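Local coordinates for protein PHO85 cyclin-10 (Saccharomyces cerevisiae, PDB 4KRD) that acts as the cyclin partner of the kinase PHO85, directing it to phosphorylate and restrain glycogen synthase GSY2, at residues 139-142 with 143-147. Sequence-based numbering, arbitrary orientation.
Sequences AAVR and LSTKL
Arg-142 and Lys-146, one helical turn apart, lay their long side chains across each other, and Thr-145 joins them through the arginine's own carbonyl. The arginine chain leaves with CG anti to the backbone N (chi1 179°) and bends at chi2 (62°), which swings the guanidinium alongside the Lys-146 side chain. Lys-146 runs out straight beyond CG and sets its CE over one face of that group, 3.6 Å from Arg-142 NE and offset toward the rim. The two positive ends come close, Arg-142 NH2 to Lys-146 NZ being 3.9 Å, but both residues form salt bridges to Glu-173, which probably offsets the repulsion. Arg-142 O takes two donors from the same face of its plane: Lys-146 N at 3.3 Å and the Thr-145 hydroxyl OG1 at 2.8 Å. That hydroxyl also accepts from a water, whose oxygen lies in plane at the guanidinium edge, 2.7 Å from Arg-142 NH1. NH1 also bonds to His-153 O, while Lys-146 NZ reaches the backbone of the other protein chain. With an alanine in place of Arg-142, the water and His-153 O would probably lose the NH1 donor, and Glu-173 its arginine mate. Leu-143 N bonds nearly straight (167°) to Ala-139 O at 2.9 Å, and Leu-143 CB rests against the same oxygen. All this belongs to helix 130-148 of the cyclin domain, whose residues in this contact are buried: Val-141, Leu-143, Ser-144 and Thr-145 pack on helix 99-113, Ala-139 and Leu-143 on helix 166-180, and Val-141 and Arg-142 on helix 155-162.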
ATOM      1  N   ALA B 139      -8.365  18.323  -2.905  1.00 32.57           N
ATOM      2  CA  ALA B 139      -8.348  16.873  -3.159  1.00 36.03           C
ATOM      3  C   ALA B 139      -6.944  16.287  -3.291  1.00 28.18           C
ATOM      4  O   ALA B 139      -6.641  15.222  -2.724  1.00 28.56           O
ATOM      5  CB  ALA B 139      -9.175  16.558  -4.414  1.00 31.97           C
ATOM      6  N   ALA B 140      -6.073  16.968  -4.045  1.00 28.68           N
ATOM      7  CA  ALA B 140      -4.732  16.442  -4.310  1.00 31.19           C
ATOM      8  C   ALA B 140      -3.883  16.416  -3.048  1.00 33.72           C
ATOM      9  O   ALA B 140      -3.102  15.482  -2.823  1.00 30.59           O
ATOM     10  CB  ALA B 140      -4.044  17.242  -5.421  1.00 31.13           C
ATOM     11  N   VAL B 141      -4.032  17.436  -2.209  1.00 33.23           N
ATOM     12  CA  VAL B 141      -3.307  17.431  -0.949  1.00 28.82           C
ATOM     13  C   VAL B 141      -3.826  16.319  -0.045  1.00 28.74           C
ATOM     14  O   VAL B 141      -3.041  15.614   0.553  1.00 27.86           O
ATOM     15  CB  VAL B 141      -3.358  18.787  -0.213  1.00 32.91           C
ATOM     16  CG1 VAL B 141      -2.817  18.643   1.218  1.00 35.23           C
ATOM     17  CG2 VAL B 141      -2.572  19.850  -1.006  1.00 34.77           C
ATOM     18  N   ARG B 142      -5.143  16.164   0.037  1.00 31.04           N
ATOM     19  CA  ARG B 142      -5.735  15.207   0.970  1.00 30.94           C
ATOM     20  C   ARG B 142      -5.398  13.782   0.567  1.00 28.65           C
ATOM     21  O   ARG B 142      -4.995  12.968   1.398  1.00 32.43           O
ATOM     22  CB  ARG B 142      -7.256  15.417   1.078  1.00 31.66           C
ATOM     23  CG  ARG B 142      -7.969  14.429   2.018  1.00 31.38           C
ATOM     24  CD  ARG B 142      -7.477  14.549   3.465  1.00 30.43           C
ATOM     25  NE  ARG B 142      -8.381  13.874   4.401  1.00 34.05           N
ATOM     26  CZ  ARG B 142      -8.128  13.713   5.693  1.00 34.63           C
ATOM     27  NH1 ARG B 142      -6.995  14.175   6.201  1.00 34.93           N
ATOM     28  NH2 ARG B 142      -8.999  13.091   6.470  1.00 33.85           N
ATOM     29  N   LEU B 143      -5.534  13.487  -0.722  1.00 30.35           N
ATOM     30  CA  LEU B 143      -5.240  12.158  -1.246  1.00 30.78           C
ATOM     31  C   LEU B 143      -3.757  11.853  -1.056  1.00 30.96           C
ATOM     32  O   LEU B 143      -3.371  10.742  -0.686  1.00 29.34           O
ATOM     33  CB  LEU B 143      -5.630  12.091  -2.735  1.00 28.13           C
ATOM     34  CG  LEU B 143      -6.151  10.770  -3.294  1.00 39.82           C
ATOM     35  CD1 LEU B 143      -7.083  10.101  -2.294  1.00 38.22           C
ATOM     36  CD2 LEU B 143      -6.866  10.981  -4.640  1.00 33.87           C
ATOM     37  N   SER B 144      -2.925  12.858  -1.302  1.00 26.33           N
ATOM     38  CA  SER B 144      -1.490  12.719  -1.138  1.00 27.85           C
ATOM     39  C   SER B 144      -1.106  12.282   0.278  1.00 32.89           C
ATOM     40  O   SER B 144      -0.308  11.350   0.450  1.00 29.44           O
ATOM     41  CB  SER B 144      -0.771  14.030  -1.504  1.00 29.68           C
ATOM     42  OG  SER B 144       0.592  13.943  -1.131  1.00 36.92           O
ATOM     43  N   THR B 145      -1.664  12.945   1.291  1.00 31.87           N
ATOM     44  CA  THR B 145      -1.349  12.586   2.670  1.00 28.90           C
ATOM     45  C   THR B 145      -1.765  11.143   2.986  1.00 32.43           C
ATOM     46  O   THR B 145      -1.067  10.444   3.713  1.00 34.00           O
ATOM     47  CB  THR B 145      -1.991  13.539   3.724  1.00 32.73           C
ATOM     48  OG1 THR B 145      -3.420  13.434   3.676  1.00 27.85           O
ATOM     49  CG2 THR B 145      -1.546  14.991   3.505  1.00 34.63           C
ATOM     50  N   LYS B 146      -2.884  10.703   2.417  1.00 30.96           N
ATOM     51  CA  LYS B 146      -3.392   9.353   2.670  1.00 30.80           C
ATOM     52  C   LYS B 146      -2.582   8.267   1.944  1.00 33.59           C
ATOM     53  O   LYS B 146      -2.514   7.129   2.402  1.00 36.38           O
ATOM     54  CB  LYS B 146      -4.879   9.267   2.305  1.00 30.91           C
ATOM     55  CG  LYS B 146      -5.775   9.954   3.312  1.00 35.22           C
ATOM     56  CD  LYS B 146      -7.254   9.686   3.101  1.00 30.30           C
ATOM     57  CE  LYS B 146      -8.075  10.286   4.246  1.00 35.40           C
ATOM     58  NZ  LYS B 146      -9.533  10.069   4.091  1.00 35.91           N
ATOM     59  N   LEU B 147      -1.990   8.621   0.804  1.00 32.36           N
ATOM     60  CA  LEU B 147      -1.044   7.753   0.104  1.00 34.99           C
ATOM     61  C   LEU B 147       0.300   7.630   0.822  1.00 32.94           C
ATOM     62  O   LEU B 147       1.045   6.670   0.605  1.00 36.45           O
ATOM     63  CB  LEU B 147      -0.765   8.296  -1.288  1.00 26.13           C
ATOM     64  CG  LEU B 147      -1.858   8.171  -2.346  1.00 27.94           C
ATOM     65  CD1 LEU B 147      -1.459   8.995  -3.569  1.00 28.20           C
ATOM     66  CD2 LEU B 147      -2.068   6.728  -2.737  1.00 29.01           C
TER
HETATM   67  O   HOH W   1      -4.556  15.086   5.489  1.00 41.63           O